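Local coordinates for diguanylate cyclase TpbB (Pseudomonas aeruginosa, PDB 4IOB), which catalyses the condensation of two GTP molecules into the second messenger cyclic-di-GMP through its magnesium-dependent GGDEF domain, at residues A58-G63 with A101-P106. Sequence-based numbering, arbitrary orientation.
Sequences AMRIRG and ASMQAP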
ATOM      1  N   ALA A  58       4.643   8.645  -1.282  1.00 30.66           N
ATOM      2  CA  ALA A  58       5.226   7.763  -2.287  1.00 31.15           C
ATOM      3  C   ALA A  58       6.679   7.442  -1.957  1.00 31.77           C
ATOM      4  O   ALA A  58       7.105   6.290  -2.047  1.00 31.66           O
ATOM      5  CB  ALA A  58       5.121   8.391  -3.668  1.00 30.94           C
ATOM      6  N   MET A  59       7.435   8.465  -1.573  1.00 33.37           N
ATOM      7  CA  MET A  59       8.836   8.287  -1.214  1.00 35.05           C
ATOM      8  C   MET A  59       8.980   7.473   0.067  1.00 35.50           C
ATOM      9  O   MET A  59       9.846   6.606   0.167  1.00 36.11           O
ATOM     10  CB  MET A  59       9.529   9.643  -1.055  1.00 36.24           C
ATOM     11  CG  MET A  59       9.700  10.410  -2.356  1.00 39.15           C
ATOM     12  SD  MET A  59      10.713   9.528  -3.560  0.50 40.14           S
ATOM     13  CE  MET A  59      12.259   9.389  -2.667  0.50 39.72           C
ATOM     14  N   ARG A  60       8.124   7.755   1.043  1.00 35.16           N
ATOM     15  CA  ARG A  60       8.178   7.059   2.324  1.00 35.81           C
ATOM     16  C   ARG A  60       7.844   5.579   2.178  1.00 36.87           C
ATOM     17  O   ARG A  60       8.311   4.749   2.958  1.00 37.24           O
ATOM     18  CB  ARG A  60       7.249   7.726   3.341  1.00 35.53           C
ATOM     19  CG  ARG A  60       7.669   9.139   3.711  1.00 36.03           C
ATOM     20  CD  ARG A  60       6.918   9.647   4.930  1.00 36.37           C
ATOM     21  NE  ARG A  60       7.413  10.950   5.364  1.00 36.49           N
ATOM     22  CZ  ARG A  60       6.978  11.595   6.440  1.00 36.92           C
ATOM     23  NH1 ARG A  60       6.033  11.058   7.201  1.00 38.00           N
ATOM     24  NH2 ARG A  60       7.487  12.776   6.759  1.00 35.88           N
ATOM     25  N   ILE A  61       7.035   5.251   1.176  1.00 37.13           N
ATOM     26  CA  ILE A  61       6.699   3.860   0.900  1.00 37.86           C
ATOM     27  C   ILE A  61       7.855   3.167   0.187  1.00 39.00           C
ATOM     28  O   ILE A  61       8.281   2.082   0.581  1.00 39.23           O
ATOM     29  CB  ILE A  61       5.427   3.741   0.039  1.00 37.04           C
ATOM     30  CG1 ILE A  61       4.232   4.369   0.761  1.00 35.89           C
ATOM     31  CG2 ILE A  61       5.144   2.284  -0.295  1.00 36.15           C
ATOM     32  CD1 ILE A  61       2.938   4.298  -0.021  1.00 34.86           C
ATOM     33  N   ARG A  62       8.362   3.807  -0.862  1.00 39.36           N
ATOM     34  CA  ARG A  62       9.462   3.254  -1.642  1.00 40.39           C
ATOM     35  C   ARG A  62      10.718   3.079  -0.797  1.00 41.27           C
ATOM     36  O   ARG A  62      11.430   2.083  -0.926  1.00 43.00           O
ATOM     37  CB  ARG A  62       9.763   4.149  -2.846  1.00 40.23           C
ATOM     38  CG  ARG A  62      10.942   3.688  -3.685  1.00 43.43           C
ATOM     39  CD  ARG A  62      10.683   2.323  -4.303  1.00 46.85           C
ATOM     40  NE  ARG A  62      11.808   1.870  -5.117  1.00 48.91           N
ATOM     41  CZ  ARG A  62      12.844   1.184  -4.643  1.00 51.48           C
ATOM     42  NH1 ARG A  62      12.900   0.868  -3.355  1.00 51.33           N
ATOM     43  NH2 ARG A  62      13.824   0.813  -5.456  1.00 49.84           N
ATOM     44  N   GLY A  63      10.986   4.053   0.067  1.00 41.13           N
ATOM     45  CA  GLY A  63      12.181   4.025   0.901  1.00 40.63           C
ATOM     46  C   GLY A  63      12.140   2.939   1.957  1.00 41.41           C
ATOM     47  O   GLY A  63      13.030   2.850   2.803  1.00 40.68           O
ATOM     48  N   ALA A 101       5.138   3.094  10.298  1.00 35.33           N
ATOM     49  CA  ALA A 101       6.027   3.740  11.257  1.00 36.79           C
ATOM     50  C   ALA A 101       6.777   4.911  10.629  1.00 39.48           C
ATOM     51  O   ALA A 101       7.234   5.813  11.330  1.00 41.28           O
ATOM     52  CB  ALA A 101       7.007   2.730  11.836  1.00 35.48           C
ATOM     53  N   SER A 102       6.900   4.893   9.305  1.00 41.83           N
ATOM     54  CA  SER A 102       7.588   5.961   8.590  1.00 44.49           C
ATOM     55  C   SER A 102       6.693   7.188   8.445  1.00 48.35           C
ATOM     56  O   SER A 102       7.172   8.290   8.179  1.00 50.18           O
ATOM     57  CB  SER A 102       8.044   5.482   7.211  1.00 43.70           C
ATOM     58  OG  SER A 102       6.935   5.214   6.372  1.00 44.26           O
ATOM     59  N   MET A 103       5.390   6.989   8.623  1.00 51.32           N
ATOM     60  CA  MET A 103       4.425   8.076   8.513  1.00 53.89           C
ATOM     61  C   MET A 103       4.262   8.811   9.837  1.00 56.95           C
ATOM     62  O   MET A 103       3.629   9.865   9.900  1.00 58.36           O
ATOM     63  CB  MET A 103       3.070   7.544   8.042  1.00 52.66           C
ATOM     64  CG  MET A 103       3.053   7.104   6.589  1.00 51.04           C
ATOM     65  SD  MET A 103       3.566   8.428   5.480  1.00 51.80           S
ATOM     66  CE  MET A 103       2.358   9.689   5.875  1.00 50.99           C
ATOM     67  N   GLN A 104       4.836   8.247  10.895  1.00 60.34           N
ATOM     68  CA  GLN A 104       4.728   8.833  12.224  1.00 62.60           C
ATOM     69  C   GLN A 104       5.399  10.202  12.280  1.00 61.32           C
ATOM     70  O   GLN A 104       5.075  11.029  13.132  1.00 62.33           O
ATOM     71  CB  GLN A 104       5.331   7.894  13.270  1.00 65.31           C
ATOM     72  CG  GLN A 104       4.884   8.181  14.694  1.00 70.55           C
ATOM     73  CD  GLN A 104       5.197   7.041  15.641  1.00 73.97           C
ATOM     74  OE1 GLN A 104       5.837   6.000  15.122  1.00 78.96           O
ATOM     75  NE2 GLN A 104       4.868   7.095  16.825  1.00 75.01           N
ATOM     76  N   ALA A 105       6.335  10.437  11.364  1.00 60.40           N
ATOM     77  CA  ALA A 105       7.008  11.726  11.269  1.00 57.81           C
ATOM     78  C   ALA A 105       6.201  12.684  10.399  1.00 57.94           C
ATOM     79  O   ALA A 105       5.814  12.337   9.283  1.00 59.84           O
ATOM     80  CB  ALA A 105       8.413  11.555  10.714  1.00 56.20           C
ATOM     81  N   PRO A 106       5.945  13.897  10.912  1.00 57.55           N
ATOM     82  CA  PRO A 106       5.140  14.909  10.230  1.00 55.61           C
ATOM     83  C   PRO A 106       5.653  15.228   8.827  1.00 53.15           C
ATOM     84  O   PRO A 106       6.850  15.115   8.563  1.00 52.05           O
ATOM     85  CB  PRO A 106       5.286  16.137  11.132  1.00 55.54           C
ATOM     86  CG  PRO A 106       5.579  15.577  12.481  1.00 56.56           C
ATOM     87  CD  PRO A 106       6.416  14.358  12.229  1.00 58.34           C
TER
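With CG anti to its own carbonyl carbon (chi1 -65°) and the chain extended from there to NE, Arg-60 reaches from the last turn of helix 47-62 to the backbone that follows helix 89-102, where its guanidinium meets the carbonyls of Ala-105 and Pro-106. NH1 donates to Ala-105 O at 2.5 Å, a separation shorter than expected and of doubtful exact length, and NH2 donates to Pro-106 O at 3.0 Å with an N-H...O angle of 148°. The latter oxygen lies at the guanidinium edge, close to its plane, although NH2 itself stands well above the plane of the Pro-106 carbonyl. A weak bond of 3.1 Å from NH2 to Ala-105 O makes that oxygen a shared acceptor. Together the bonds probably hold the guanidinium in a fixed rotation.

Closer to the helix, the Arg-60 chain runs obliquely across Met-103, whose SD lies 3.6 Å from Arg-60 CD; bends at chi2 and chi3 fold the thioether back. Ser-102 OG approaches Arg-60 CB at 3.9 Å, while its hydrogen bond goes to Ile-99 O. Met-103 also packs on Thr-117 and lies about 6 Å, side chain to side chain, from Ser-35, a magnesium-binding residue. The contact thus joins the end of helix 47-62 to the segment leading from helix 89-102 into the hairpin 107-108/114-115, as surface packing in the GGDEF fold, whose helices surround a mixed five-stranded sheet.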